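Local coordinates for protein taurocyamine kinase (Schistosoma mansoni, PDB 4WOD) that reversibly transfers phosphate between ATP and the guanidino compound taurocyamine, as a duplicated member of the ATP:guanido phosphotransferase family, at residues Leu156-Thr168 and Trp201-Phe215. The protein carries 4 engineered substitutions. Numbering follows the deposited sequence.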
ATOM      1  N   LEU A 156       9.129   5.975 -43.854  1.00 29.91           N
ATOM      2  CA  LEU A 156       8.518   7.083 -43.114  1.00 32.80           C
ATOM      3  C   LEU A 156       9.074   8.398 -43.651  1.00 33.11           C
ATOM      4  O   LEU A 156      10.274   8.500 -43.931  1.00 33.68           O
ATOM      5  CB  LEU A 156       8.794   6.976 -41.609  1.00 26.62           C
ATOM      6  CG  LEU A 156       8.212   5.816 -40.809  1.00 29.24           C
ATOM      7  CD1 LEU A 156       8.949   5.728 -39.490  1.00 28.22           C
ATOM      8  CD2 LEU A 156       6.725   5.983 -40.564  1.00 30.08           C
ATOM      9  N   SER A 157       8.220   9.409 -43.772  1.00 33.73           N
ATOM     10  CA  SER A 157       8.650  10.677 -44.370  1.00 39.20           C
ATOM     11  C   SER A 157       9.196  11.673 -43.354  1.00 36.32           C
ATOM     12  O   SER A 157       9.402  11.342 -42.192  1.00 34.44           O
ATOM     13  CB  SER A 157       7.497  11.337 -45.149  1.00 43.22           C
ATOM     14  OG  SER A 157       7.212  10.646 -46.359  1.00 50.03           O
ATOM     15  N   GLY A 158       9.415  12.893 -43.843  1.00 35.37           N
ATOM     16  CA  GLY A 158       9.951  14.027 -43.108  1.00 30.64           C
ATOM     17  C   GLY A 158      10.465  13.871 -41.694  1.00 29.89           C
ATOM     18  O   GLY A 158      11.612  13.497 -41.486  1.00 32.21           O
ATOM     19  N   GLU A 159       9.607  14.174 -40.724  1.00 30.34           N
ATOM     20  CA  GLU A 159       9.968  14.174 -39.299  1.00 32.14           C
ATOM     21  C   GLU A 159      10.672  12.900 -38.848  1.00 30.03           C
ATOM     22  O   GLU A 159      11.565  12.929 -37.998  1.00 30.84           O
ATOM     23  CB  GLU A 159       8.715  14.381 -38.444  1.00 30.76           C
ATOM     24  CG  GLU A 159       8.989  14.437 -36.950  1.00 31.53           C
ATOM     25  CD  GLU A 159       7.742  14.724 -36.152  1.00 38.87           C
ATOM     26  OE1 GLU A 159       6.638  14.467 -36.676  1.00 34.41           O
ATOM     27  OE2 GLU A 159       7.866  15.215 -35.008  1.00 41.60           O
ATOM     28  N   TYR A 160      10.283  11.781 -39.439  1.00 27.97           N
ATOM     29  CA  TYR A 160      10.778  10.497 -38.980  1.00 28.17           C
ATOM     30  C   TYR A 160      12.056  10.068 -39.679  1.00 27.76           C
ATOM     31  O   TYR A 160      12.600   9.011 -39.365  1.00 27.15           O
ATOM     32  CB  TYR A 160       9.677   9.449 -39.144  1.00 26.79           C
ATOM     33  CG  TYR A 160       8.433   9.891 -38.411  1.00 25.67           C
ATOM     34  CD1 TYR A 160       8.340   9.778 -37.032  1.00 21.81           C
ATOM     35  CD2 TYR A 160       7.385  10.477 -39.090  1.00 27.64           C
ATOM     36  CE1 TYR A 160       7.213  10.202 -36.357  1.00 22.06           C
ATOM     37  CE2 TYR A 160       6.263  10.909 -38.431  1.00 29.61           C
ATOM     38  CZ  TYR A 160       6.184  10.772 -37.063  1.00 23.56           C
ATOM     39  OH  TYR A 160       5.055  11.207 -36.422  1.00 25.47           O
ATOM     40  N   GLU A 161      12.563  10.899 -40.586  1.00 29.14           N
ATOM     41  CA  GLU A 161      13.779  10.545 -41.309  1.00 30.23           C
ATOM     42  C   GLU A 161      14.927  10.353 -40.339  1.00 28.51           C
ATOM     43  O   GLU A 161      15.106  11.136 -39.407  1.00 29.99           O
ATOM     44  CB  GLU A 161      14.142  11.604 -42.353  1.00 37.20           C
ATOM     45  CG  GLU A 161      15.381  11.237 -43.156  1.00 43.18           C
ATOM     46  CD  GLU A 161      15.166  11.326 -44.656  1.00 54.49           C
ATOM     47  OE1 GLU A 161      15.509  12.376 -45.243  1.00 64.65           O
ATOM     48  OE2 GLU A 161      14.660  10.348 -45.250  1.00 56.93           O
ATOM     49  N   GLY A 162      15.702   9.296 -40.551  1.00 28.34           N
ATOM     50  CA  GLY A 162      16.744   8.948 -39.608  1.00 28.41           C
ATOM     51  C   GLY A 162      17.544   7.733 -40.029  1.00 26.81           C
ATOM     52  O   GLY A 162      17.646   7.430 -41.210  1.00 26.24           O
ATOM     53  N   THR A 163      18.091   7.023 -39.051  1.00 25.08           N
ATOM     54  CA  THR A 163      19.026   5.947 -39.328  1.00 26.37           C
ATOM     55  C   THR A 163      18.692   4.628 -38.634  1.00 29.06           C
ATOM     56  O   THR A 163      18.397   4.600 -37.434  1.00 23.73           O
ATOM     57  CB  THR A 163      20.445   6.362 -38.916  1.00 29.02           C
ATOM     58  OG1 THR A 163      20.811   7.550 -39.632  1.00 31.27           O
ATOM     59  CG2 THR A 163      21.444   5.255 -39.224  1.00 26.10           C
ATOM     60  N   TYR A 164      18.774   3.537 -39.393  1.00 26.68           N
ATOM     61  CA  TYR A 164      18.631   2.203 -38.832  1.00 24.87           C
ATOM     62  C   TYR A 164      19.985   1.596 -38.447  1.00 27.30           C
ATOM     63  O   TYR A 164      20.892   1.495 -39.276  1.00 26.01           O
ATOM     64  CB  TYR A 164      17.908   1.265 -39.817  1.00 22.26           C
ATOM     65  CG  TYR A 164      17.739  -0.095 -39.199  1.00 23.91           C
ATOM     66  CD1 TYR A 164      17.042  -0.237 -37.999  1.00 26.76           C
ATOM     67  CD2 TYR A 164      18.315  -1.225 -39.762  1.00 22.80           C
ATOM     68  CE1 TYR A 164      16.903  -1.475 -37.395  1.00 26.34           C
ATOM     69  CE2 TYR A 164      18.177  -2.464 -39.165  1.00 22.10           C
ATOM     70  CZ  TYR A 164      17.469  -2.584 -37.986  1.00 25.72           C
ATOM     71  OH  TYR A 164      17.322  -3.810 -37.375  1.00 24.83           O
ATOM     72  N   TYR A 165      20.112   1.182 -37.191  1.00 24.54           N
ATOM     73  CA  TYR A 165      21.333   0.547 -36.703  1.00 21.36           C
ATOM     74  C   TYR A 165      21.101  -0.918 -36.363  1.00 25.15           C
ATOM     75  O   TYR A 165      20.601  -1.219 -35.280  1.00 25.15           O
ATOM     76  CB  TYR A 165      21.857   1.260 -35.452  1.00 24.23           C
ATOM     77  CG  TYR A 165      22.076   2.747 -35.620  1.00 28.27           C
ATOM     78  CD1 TYR A 165      23.337   3.252 -35.923  1.00 34.42           C
ATOM     79  CD2 TYR A 165      21.027   3.644 -35.483  1.00 30.03           C
ATOM     80  CE1 TYR A 165      23.547   4.612 -36.078  1.00 39.90           C
ATOM     81  CE2 TYR A 165      21.226   5.010 -35.640  1.00 31.64           C
ATOM     82  CZ  TYR A 165      22.490   5.485 -35.937  1.00 37.93           C
ATOM     83  OH  TYR A 165      22.702   6.839 -36.095  1.00 39.92           O
ATOM     84  N   PRO A 166      21.468  -1.838 -37.273  1.00 25.59           N
ATOM     85  CA  PRO A 166      21.368  -3.252 -36.894  1.00 24.74           C
ATOM     86  C   PRO A 166      22.387  -3.592 -35.811  1.00 26.89           C
ATOM     87  O   PRO A 166      23.531  -3.132 -35.888  1.00 25.02           O
ATOM     88  CB  PRO A 166      21.668  -3.997 -38.204  1.00 23.64           C
ATOM     89  CG  PRO A 166      22.433  -2.997 -39.044  1.00 27.19           C
ATOM     90  CD  PRO A 166      21.902  -1.655 -38.671  1.00 22.51           C
ATOM     91  N   LEU A 167      21.968  -4.362 -34.809  1.00 21.33           N
ATOM     92  CA  LEU A 167      22.853  -4.771 -33.721  1.00 24.59           C
ATOM     93  C   LEU A 167      24.048  -5.541 -34.235  1.00 29.76           C
ATOM     94  O   LEU A 167      25.187  -5.336 -33.786  1.00 29.96           O
ATOM     95  CB  LEU A 167      22.102  -5.634 -32.701  1.00 21.11           C
ATOM     96  CG  LEU A 167      21.585  -4.921 -31.453  1.00 27.94           C
ATOM     97  CD1 LEU A 167      20.761  -3.700 -31.825  1.00 25.58           C
ATOM     98  CD2 LEU A 167      20.787  -5.873 -30.558  1.00 25.32           C
ATOM     99  N   THR A 168      23.777  -6.449 -35.164  1.00 26.99           N
ATOM    100  CA  THR A 168      24.817  -7.266 -35.754  1.00 30.80           C
ATOM    101  C   THR A 168      25.804  -6.373 -36.495  1.00 36.18           C
ATOM    102  O   THR A 168      25.412  -5.548 -37.317  1.00 38.06           O
ATOM    103  CB  THR A 168      24.226  -8.324 -36.712  1.00 34.67           C
ATOM    104  OG1 THR A 168      23.228  -9.084 -36.017  1.00 27.88           O
ATOM    105  CG2 THR A 168      25.295  -9.262 -37.163  1.00 38.04           C
ATOM    106  N   TRP A 201      21.248 -14.270 -30.649  1.00 16.97           N
ATOM    107  CA  TRP A 201      21.756 -12.916 -30.371  1.00 19.81           C
ATOM    108  C   TRP A 201      23.072 -12.695 -31.123  1.00 22.57           C
ATOM    109  O   TRP A 201      23.934 -13.557 -31.093  1.00 22.82           O
ATOM    110  CB  TRP A 201      21.972 -12.725 -28.861  1.00 18.00           C
ATOM    111  CG  TRP A 201      22.367 -11.336 -28.470  1.00 20.69           C
ATOM    112  CD1 TRP A 201      23.643 -10.863 -28.292  1.00 24.17           C
ATOM    113  CD2 TRP A 201      21.494 -10.226 -28.221  1.00 25.15           C
ATOM    114  NE1 TRP A 201      23.614  -9.535 -27.941  1.00 22.61           N
ATOM    115  CE2 TRP A 201      22.312  -9.115 -27.894  1.00 26.53           C
ATOM    116  CE3 TRP A 201      20.103 -10.061 -28.234  1.00 21.72           C
ATOM    117  CZ2 TRP A 201      21.784  -7.863 -27.588  1.00 26.82           C
ATOM    118  CZ3 TRP A 201      19.582  -8.812 -27.928  1.00 21.97           C
ATOM    119  CH2 TRP A 201      20.421  -7.730 -27.612  1.00 28.64           C
ATOM    120  N   PRO A 202      23.249 -11.539 -31.777  1.00 22.39           N
ATOM    121  CA  PRO A 202      22.369 -10.376 -31.810  1.00 19.61           C
ATOM    122  C   PRO A 202      21.634 -10.257 -33.131  1.00 18.27           C
ATOM    123  O   PRO A 202      21.198  -9.174 -33.464  1.00 15.55           O
ATOM    124  CB  PRO A 202      23.355  -9.229 -31.661  1.00 21.30           C
ATOM    125  CG  PRO A 202      24.502  -9.694 -32.543  1.00 21.95           C
ATOM    126  CD  PRO A 202      24.537 -11.225 -32.432  1.00 21.05           C
ATOM    127  N   THR A 203      21.499 -11.349 -33.875  1.00 17.29           N
ATOM    128  CA  THR A 203      20.919 -11.265 -35.217  1.00 18.36           C
ATOM    129  C   THR A 203      19.425 -10.923 -35.218  1.00 17.05           C
ATOM    130  O   THR A 203      18.681 -11.224 -34.268  1.00 15.22           O
ATOM    131  CB  THR A 203      21.133 -12.589 -36.007  1.00 18.13           C
ATOM    132  OG1 THR A 203      20.480 -13.671 -35.338  1.00 17.60           O
ATOM    133  CG2 THR A 203      22.626 -12.909 -36.126  1.00 24.42           C
ATOM    134  N   GLY A 204      18.982 -10.305 -36.308  1.00 16.80           N
ATOM    135  CA  GLY A 204      17.566 -10.029 -36.471  1.00 20.17           C
ATOM    136  C   GLY A 204      17.063  -8.863 -35.638  1.00 18.22           C
ATOM    137  O   GLY A 204      15.867  -8.638 -35.550  1.00 19.87           O
ATOM    138  N   ARG A 205      17.987  -8.127 -35.029  1.00 20.68           N
ATOM    139  CA  ARG A 205      17.651  -7.060 -34.093  1.00 15.09           C
ATOM    140  C   ARG A 205      18.312  -5.747 -34.456  1.00 19.10           C
ATOM    141  O   ARG A 205      19.404  -5.716 -35.037  1.00 18.25           O
ATOM    142  CB  ARG A 205      18.070  -7.455 -32.683  1.00 17.26           C
ATOM    143  CG  ARG A 205      17.358  -8.711 -32.202  1.00 18.01           C
ATOM    144  CD  ARG A 205      18.220  -9.467 -31.238  1.00 17.43           C
ATOM    145  NE  ARG A 205      17.456 -10.505 -30.552  1.00 18.98           N
ATOM    146  CZ  ARG A 205      17.554 -11.804 -30.806  1.00 19.66           C
ATOM    147  NH1 ARG A 205      18.388 -12.235 -31.744  1.00 18.40           N
ATOM    148  NH2 ARG A 205      16.810 -12.667 -30.115  1.00 16.83           N
ATOM    149  N   GLY A 206      17.654  -4.654 -34.094  1.00 20.54           N
ATOM    150  CA  GLY A 206      18.242  -3.352 -34.317  1.00 22.77           C
ATOM    151  C   GLY A 206      17.447  -2.218 -33.722  1.00 22.71           C
ATOM    152  O   GLY A 206      16.396  -2.429 -33.091  1.00 16.92           O
ATOM    153  N   ILE A 207      17.970  -1.005 -33.902  1.00 16.54           N
ATOM    154  CA  ILE A 207      17.260   0.187 -33.444  1.00 17.82           C
ATOM    155  C   ILE A 207      17.211   1.238 -34.534  1.00 23.23           C
ATOM    156  O   ILE A 207      18.095   1.294 -35.397  1.00 23.69           O
ATOM    157  CB  ILE A 207      17.913   0.818 -32.179  1.00 22.23           C
ATOM    158  CG1 ILE A 207      19.298   1.374 -32.494  1.00 24.49           C
ATOM    159  CG2 ILE A 207      18.031  -0.190 -31.063  1.00 19.52           C
ATOM    160  CD1 ILE A 207      19.845   2.239 -31.378  1.00 27.44           C
ATOM    161  N   PHE A 208      16.179   2.073 -34.486  1.00 19.10           N
ATOM    162  CA  PHE A 208      16.019   3.157 -35.446  1.00 22.12           C
ATOM    163  C   PHE A 208      15.819   4.469 -34.686  1.00 21.47           C
ATOM    164  O   PHE A 208      15.036   4.521 -33.730  1.00 19.57           O
ATOM    165  CB  PHE A 208      14.831   2.886 -36.382  1.00 20.17           C
ATOM    166  CG  PHE A 208      14.566   4.003 -37.370  1.00 25.28           C
ATOM    167  CD1 PHE A 208      15.124   3.967 -38.638  1.00 22.76           C
ATOM    168  CD2 PHE A 208      13.776   5.097 -37.018  1.00 20.85           C
ATOM    169  CE1 PHE A 208      14.900   4.994 -39.548  1.00 26.10           C
ATOM    170  CE2 PHE A 208      13.541   6.126 -37.926  1.00 23.23           C
ATOM    171  CZ  PHE A 208      14.100   6.077 -39.189  1.00 23.79           C
ATOM    172  N   ILE A 209      16.532   5.514 -35.112  1.00 18.49           N
ATOM    173  CA  ILE A 209      16.446   6.832 -34.493  1.00 21.65           C
ATOM    174  C   ILE A 209      16.280   7.896 -35.568  1.00 25.57           C
ATOM    175  O   ILE A 209      16.965   7.851 -36.596  1.00 26.03           O
ATOM    176  CB  ILE A 209      17.706   7.179 -33.662  1.00 25.64           C
ATOM    177  CG1 ILE A 209      18.341   5.929 -33.061  1.00 25.61           C
ATOM    178  CG2 ILE A 209      17.403   8.249 -32.585  1.00 24.41           C
ATOM    179  CD1 ILE A 209      19.604   6.215 -32.311  1.00 27.93           C
ATOM    180  N   ASN A 210      15.378   8.850 -35.347  1.00 23.58           N
ATOM    181  CA  ASN A 210      15.239   9.942 -36.302  1.00 24.99           C
ATOM    182  C   ASN A 210      16.282  11.021 -36.021  1.00 25.73           C
ATOM    183  O   ASN A 210      16.976  10.985 -35.000  1.00 21.68           O
ATOM    184  CB  ASN A 210      13.812  10.526 -36.305  1.00 27.26           C
ATOM    185  CG  ASN A 210      13.442  11.273 -35.011  1.00 22.46           C
ATOM    186  OD1 ASN A 210      14.006  11.048 -33.936  1.00 20.52           O
ATOM    187  ND2 ASN A 210      12.443  12.139 -35.120  1.00 22.91           N
ATOM    188  N   LYS A 211      16.413  11.955 -36.959  1.00 29.06           N
ATOM    189  CA  LYS A 211      17.448  12.973 -36.864  1.00 26.83           C
ATOM    190  C   LYS A 211      17.276  13.829 -35.618  1.00 24.27           C
ATOM    191  O   LYS A 211      18.261  14.171 -34.977  1.00 29.19           O
ATOM    192  CB  LYS A 211      17.460  13.838 -38.121  1.00 30.75           C
ATOM    193  CG  LYS A 211      17.894  13.062 -39.355  1.00 35.20           C
ATOM    194  CD  LYS A 211      18.128  13.963 -40.563  1.00 46.00           C
ATOM    195  CE  LYS A 211      16.886  14.032 -41.443  1.00 46.38           C
ATOM    196  NZ  LYS A 211      17.240  14.251 -42.875  1.00 54.92           N
ATOM    197  N   GLN A 212      16.030  14.132 -35.245  1.00 25.26           N
ATOM    198  CA  GLN A 212      15.771  14.973 -34.068  1.00 25.58           C
ATOM    199  C   GLN A 212      15.941  14.226 -32.754  1.00 27.30           C
ATOM    200  O   GLN A 212      15.817  14.822 -31.690  1.00 27.01           O
ATOM    201  CB  GLN A 212      14.351  15.561 -34.101  1.00 28.27           C
ATOM    202  CG  GLN A 212      13.975  16.343 -35.339  1.00 29.50           C
ATOM    203  CD  GLN A 212      13.269  15.479 -36.360  1.00 40.92           C
ATOM    204  OE1 GLN A 212      13.866  14.555 -36.936  1.00 40.53           O
ATOM    205  NE2 GLN A 212      11.984  15.761 -36.589  1.00 38.25           N
ATOM    206  N   LYS A 213      16.186  12.918 -32.825  1.00 25.89           N
ATOM    207  CA  LYS A 213      16.380  12.086 -31.632  1.00 22.51           C
ATOM    208  C   LYS A 213      15.218  12.153 -30.630  1.00 20.90           C
ATOM    209  O   LYS A 213      15.426  12.087 -29.420  1.00 20.75           O
ATOM    210  CB  LYS A 213      17.688  12.464 -30.934  1.00 28.87           C
ATOM    211  CG  LYS A 213      18.913  12.401 -31.853  1.00 30.71           C
ATOM    212  CD  LYS A 213      20.214  12.266 -31.079  1.00 33.12           C
ATOM    213  CE  LYS A 213      21.404  12.225 -32.047  1.00 46.25           C
ATOM    214  NZ  LYS A 213      22.690  11.819 -31.399  1.00 52.20           N
ATOM    215  N   ASN A 214      14.000  12.286 -31.143  1.00 20.02           N
ATOM    216  CA  ASN A 214      12.800  12.274 -30.314  1.00 19.53           C
ATOM    217  C   ASN A 214      11.840  11.137 -30.720  1.00 19.90           C
ATOM    218  O   ASN A 214      10.684  11.106 -30.290  1.00 20.48           O
ATOM    219  CB  ASN A 214      12.090  13.633 -30.389  1.00 23.02           C
ATOM    220  CG  ASN A 214      11.669  13.992 -31.800  1.00 22.79           C
ATOM    221  OD1 ASN A 214      11.661  13.138 -32.688  1.00 19.14           O
ATOM    222  ND2 ASN A 214      11.295  15.254 -32.010  1.00 20.08           N
ATOM    223  N   PHE A 215      12.342  10.229 -31.556  1.00 16.69           N
ATOM    224  CA  PHE A 215      11.594   9.085 -32.087  1.00 19.93           C
ATOM    225  C   PHE A 215      12.549   7.917 -32.186  1.00 19.39           C
ATOM    226  O   PHE A 215      13.606   8.020 -32.795  1.00 20.23           O
ATOM    227  CB  PHE A 215      10.986   9.397 -33.454  1.00 16.27           C
ATOM    228  CG  PHE A 215      10.204   8.249 -34.062  1.00 16.47           C
ATOM    229  CD1 PHE A 215       8.904   7.982 -33.647  1.00 18.46           C
ATOM    230  CD2 PHE A 215      10.759   7.460 -35.068  1.00 20.53           C
ATOM    231  CE1 PHE A 215       8.173   6.929 -34.208  1.00 20.97           C
ATOM    232  CE2 PHE A 215      10.040   6.407 -35.635  1.00 18.14           C
ATOM    233  CZ  PHE A 215       8.743   6.146 -35.206  1.00 19.78           C
TER
HETATM  234  O   HOH W   1      10.529  16.223 -34.706  1.00 32.19           O
HETATM  235  O   HOH W   2      21.164  -7.330 -36.459  1.00 21.82           O
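Thr163 and Ile209 bond to each other through both backbone N-H and C=O groups, and Tyr165 and Ile207 do the same, making strands 162-166 and 206-210 antiparallel neighbours. The tightest of these bonds, Tyr165 N to Ile207 O at 2.7 Å, is nearly straight (171° at the hydrogen). Leu167 N to Arg205 O and Lys211 N to Glu161 O carry the pairing past both strand ends.

Beyond the backbone, Asn210 ND2 reaches Glu159 O at 3.1 Å, almost in its own amide plane, and also donates to Asn214 OD1, while Asn210 OD1 accepts from Asn214 N; bonds at both ends of the amide fix its turn. Glu161 OE1 and Lys211 NZ form a loose salt bridge of 3.5 Å, their chains running side by side.

Among the aromatic groups, Tyr160 sets the CD1 edge of its ring over the centre of the Phe215 face, a T-shaped stack with planes at 71°. Phe208, with CG anti to the backbone N (chi1 177°), points its ring edge at Tyr160 O, 3.3 Å from CZ. At the other end Leu167 CD2 packs 3.5 Å from Trp201 CH2, while Leu167 CD1 lies against Gly206 CA.

Strand 162-166 is an outermost strand of the eight-stranded antiparallel sheet in the catalytic domain of the first repeat. Helix 139-154 covers Tyr164 and Phe208, helix 236-251 packs on Tyr160 and Phe215, and strand 215-219 continues the sheet beyond 206-210.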